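Local coordinates for 4-alpha-glucanotransferase (Streptococcus agalactiae, PDB 6M6T), which is an amylomaltase, also called disproportionating enzyme, built on a TIM-barrel fold and belonging to the 4-alpha-glucanotransferase family, at residues D73-T78 and D86-I91. Numbering follows the deposited sequence.
Sequences DFDLLT and DDYQNI
Tyr88 lays one face of its ring on Phe74 and carries its hydroxyl to Asp75 and Thr78 of the same short helix, and it alone of residues 86-91 touches residues 73-78. The CH-pi geometry is explicit: Phe74 CB sits 3.5 Å from the centroid of the Tyr88 ring and only 12° off its normal. The two aromatic side chains run past each other in opposite senses, and the Phe74 ring turns its edge to the same Tyr88 ring in a T-shaped pair, planes 63° apart and centroids 5.3 Å apart. CG of Tyr88 stands between its backbone N and carbonyl carbon, which sends the ring across Phe74 to the helix.

Two polar groups meet the rim of the Tyr88 ring near its plane. The phenol donates to the carboxylate of Asp75, with Tyr88 OH to Asp75 OD1 at 2.7 Å; OD1 is approached on its anti side, 28° out of the carboxylate plane. Thr78 OG1 lies 2.8 Å from Tyr88 OH, but its proton may instead serve Phe74 O, one turn back along the helix. At the helix start, Asp73 is the N-cap: its OD2 accepts from Leu76 N at 2.8 Å.

Outside the two segments, Phe74 also packs on Arg109 and Val112 of helix 105-122, while Leu77 reaches Phe194 of helix 182-208. A tyrosine from the following loop is thus packed on and hydrogen-bonded to an N-capped short helix, in the outer part of this TIM-barrel enzyme, the contact's centre about 26 Å from the centre of the chain.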
ATOM      1  N   ASP A  73      -0.296  -8.712 -15.716  1.00 47.43           N
ATOM      2  CA  ASP A  73       0.436  -9.916 -16.074  1.00 57.49           C
ATOM      3  C   ASP A  73       0.402 -10.112 -17.578  1.00 56.35           C
ATOM      4  O   ASP A  73      -0.676 -10.143 -18.183  1.00 53.69           O
ATOM      5  CB  ASP A  73      -0.131 -11.155 -15.380  1.00 63.37           C
ATOM      6  CG  ASP A  73       0.695 -12.401 -15.663  1.00 60.13           C
ATOM      7  OD1 ASP A  73       1.927 -12.384 -15.408  1.00 60.06           O
ATOM      8  OD2 ASP A  73       0.103 -13.388 -16.145  1.00 65.37           O
ATOM      9  N   PHE A  74       1.586 -10.263 -18.169  1.00 51.06           N
ATOM     10  CA  PHE A  74       1.647 -10.524 -19.595  1.00 60.09           C
ATOM     11  C   PHE A  74       1.086 -11.901 -19.949  1.00 64.18           C
ATOM     12  O   PHE A  74       0.494 -12.060 -21.021  1.00 59.07           O
ATOM     13  CB  PHE A  74       3.087 -10.379 -20.079  1.00 67.44           C
ATOM     14  CG  PHE A  74       3.582  -8.967 -20.068  1.00 64.72           C
ATOM     15  CD1 PHE A  74       2.686  -7.908 -19.991  1.00 61.19           C
ATOM     16  CD2 PHE A  74       4.935  -8.694 -20.135  1.00 66.27           C
ATOM     17  CE1 PHE A  74       3.130  -6.607 -19.985  1.00 54.47           C
ATOM     18  CE2 PHE A  74       5.387  -7.388 -20.124  1.00 69.84           C
ATOM     19  CZ  PHE A  74       4.482  -6.342 -20.052  1.00 60.86           C
ATOM     20  N   ASP A  75       1.245 -12.897 -19.069  1.00 62.48           N
ATOM     21  CA  ASP A  75       0.781 -14.247 -19.391  1.00 58.53           C
ATOM     22  C   ASP A  75      -0.740 -14.305 -19.446  1.00 55.80           C
ATOM     23  O   ASP A  75      -1.319 -14.868 -20.383  1.00 61.52           O
ATOM     24  CB  ASP A  75       1.324 -15.253 -18.373  1.00 63.57           C
ATOM     25  CG  ASP A  75       2.826 -15.491 -18.514  1.00 70.25           C
ATOM     26  OD1 ASP A  75       3.319 -15.561 -19.668  1.00 67.26           O
ATOM     27  OD2 ASP A  75       3.511 -15.607 -17.468  1.00 66.73           O
ATOM     28  N   LEU A  76      -1.404 -13.749 -18.433  1.00 56.64           N
ATOM     29  CA  LEU A  76      -2.858 -13.672 -18.460  1.00 56.20           C
ATOM     30  C   LEU A  76      -3.349 -12.954 -19.707  1.00 57.21           C
ATOM     31  O   LEU A  76      -4.419 -13.281 -20.243  1.00 46.95           O
ATOM     32  CB  LEU A  76      -3.354 -12.967 -17.202  1.00 52.54           C
ATOM     33  CG  LEU A  76      -3.651 -13.868 -16.002  1.00 54.16           C
ATOM     34  CD1 LEU A  76      -4.172 -13.024 -14.847  1.00 56.86           C
ATOM     35  CD2 LEU A  76      -4.650 -14.951 -16.381  1.00 38.65           C
ATOM     36  N   LEU A  77      -2.559 -11.984 -20.186  1.00 61.18           N
ATOM     37  CA  LEU A  77      -2.887 -11.201 -21.371  1.00 63.96           C
ATOM     38  C   LEU A  77      -2.676 -11.991 -22.653  1.00 65.64           C
ATOM     39  O   LEU A  77      -3.413 -11.795 -23.631  1.00 66.75           O
ATOM     40  CB  LEU A  77      -2.036  -9.930 -21.413  1.00 56.63           C
ATOM     41  CG  LEU A  77      -2.533  -8.673 -20.724  1.00 49.80           C
ATOM     42  CD1 LEU A  77      -1.816  -7.491 -21.343  1.00 47.39           C
ATOM     43  CD2 LEU A  77      -4.045  -8.553 -20.846  1.00 48.68           C
ATOM     44  N   THR A  78      -1.664 -12.859 -22.672  1.00 63.45           N
ATOM     45  CA  THR A  78      -1.453 -13.745 -23.811  1.00 61.12           C
ATOM     46  C   THR A  78      -2.601 -14.733 -23.933  1.00 63.11           C
ATOM     47  O   THR A  78      -3.187 -14.886 -25.009  1.00 72.59           O
ATOM     48  CB  THR A  78      -0.116 -14.474 -23.666  1.00 64.99           C
ATOM     49  OG1 THR A  78       0.954 -13.554 -23.933  1.00 66.47           O
ATOM     50  CG2 THR A  78      -0.029 -15.671 -24.624  1.00 62.00           C
ATOM     51  N   ASP A  86       6.069 -14.331 -27.972  1.00 83.03           N
ATOM     52  CA  ASP A  86       7.270 -13.825 -28.659  1.00 82.16           C
ATOM     53  C   ASP A  86       7.376 -12.262 -28.582  1.00 88.15           C
ATOM     54  O   ASP A  86       8.217 -11.606 -29.229  1.00 84.92           O
ATOM     55  CB  ASP A  86       7.294 -14.314 -30.114  1.00 90.58           C
ATOM     56  CG  ASP A  86       8.232 -15.528 -30.328  1.00 98.60           C
ATOM     57  OD1 ASP A  86       9.182 -15.718 -29.534  1.00 98.75           O
ATOM     58  OD2 ASP A  86       8.038 -16.291 -31.303  1.00 92.89           O
ATOM     59  N   ASP A  87       6.489 -11.697 -27.755  1.00 92.53           N
ATOM     60  CA  ASP A  87       6.460 -10.280 -27.428  1.00 83.02           C
ATOM     61  C   ASP A  87       7.143  -9.959 -26.103  1.00 81.66           C
ATOM     62  O   ASP A  87       7.595  -8.823 -25.913  1.00 81.97           O
ATOM     63  CB  ASP A  87       5.006  -9.796 -27.378  1.00 74.72           C
ATOM     64  CG  ASP A  87       4.308  -9.884 -28.735  1.00 83.25           C
ATOM     65  OD1 ASP A  87       5.008 -10.070 -29.761  1.00 85.80           O
ATOM     66  OD2 ASP A  87       3.061  -9.777 -28.777  1.00 79.80           O
ATOM     67  N   TYR A  88       7.225 -10.916 -25.181  1.00 79.11           N
ATOM     68  CA  TYR A  88       7.930 -10.668 -23.930  1.00 80.30           C
ATOM     69  C   TYR A  88       8.821 -11.812 -23.477  1.00 82.54           C
ATOM     70  O   TYR A  88       9.493 -11.659 -22.451  1.00 80.29           O
ATOM     71  CB  TYR A  88       6.946 -10.336 -22.804  1.00 79.45           C
ATOM     72  CG  TYR A  88       5.861 -11.365 -22.591  1.00 79.45           C
ATOM     73  CD1 TYR A  88       4.822 -11.507 -23.505  1.00 77.06           C
ATOM     74  CD2 TYR A  88       5.864 -12.182 -21.466  1.00 70.39           C
ATOM     75  CE1 TYR A  88       3.832 -12.434 -23.308  1.00 72.05           C
ATOM     76  CE2 TYR A  88       4.878 -13.107 -21.262  1.00 66.51           C
ATOM     77  CZ  TYR A  88       3.868 -13.232 -22.186  1.00 70.66           C
ATOM     78  OH  TYR A  88       2.883 -14.164 -21.975  1.00 79.33           O
ATOM     79  N   GLN A  89       8.864 -12.939 -24.191  1.00 82.74           N
ATOM     80  CA  GLN A  89       9.869 -13.954 -23.915  1.00 83.09           C
ATOM     81  C   GLN A  89      11.250 -13.355 -24.102  1.00 84.61           C
ATOM     82  O   GLN A  89      11.561 -12.821 -25.171  1.00 88.21           O
ATOM     83  CB  GLN A  89       9.717 -15.152 -24.843  1.00 86.13           C
ATOM     84  CG  GLN A  89      10.177 -16.471 -24.255  1.00 89.98           C
ATOM     85  CD  GLN A  89       9.049 -17.201 -23.566  1.00100.84           C
ATOM     86  OE1 GLN A  89       7.985 -17.396 -24.163  1.00 99.80           O
ATOM     87  NE2 GLN A  89       9.278 -17.644 -22.322  1.00101.82           N
ATOM     88  N   ASN A  90      12.065 -13.436 -23.049  1.00 84.41           N
ATOM     89  CA  ASN A  90      13.443 -12.938 -23.071  1.00 90.44           C
ATOM     90  C   ASN A  90      13.487 -11.440 -23.409  1.00 81.37           C
ATOM     91  O   ASN A  90      14.095 -11.011 -24.390  1.00 86.19           O
ATOM     92  CB  ASN A  90      14.309 -13.763 -24.040  1.00 94.38           C
ATOM     93  CG  ASN A  90      14.985 -14.957 -23.363  1.00 89.57           C
ATOM     94  OD1 ASN A  90      14.448 -15.543 -22.414  1.00 90.95           O
ATOM     95  ND2 ASN A  90      16.164 -15.329 -23.861  1.00 85.53           N
ATOM     96  N   ILE A  91      12.807 -10.652 -22.579  1.00 76.83           N
ATOM     97  CA  ILE A  91      12.833  -9.192 -22.642  1.00 79.17           C
ATOM     98  C   ILE A  91      13.306  -8.705 -21.270  1.00 78.79           C
ATOM     99  O   ILE A  91      12.828  -7.685 -20.755  1.00 75.89           O
ATOM    100  CB  ILE A  91      11.465  -8.610 -23.074  1.00 81.01           C
ATOM    101  CG1 ILE A  91      11.023  -9.211 -24.418  1.00 82.18           C
ATOM    102  CG2 ILE A  91      11.533  -7.101 -23.266  1.00 75.15           C
ATOM    103  CD1 ILE A  91      11.353  -8.353 -25.667  1.00 77.55           C
TER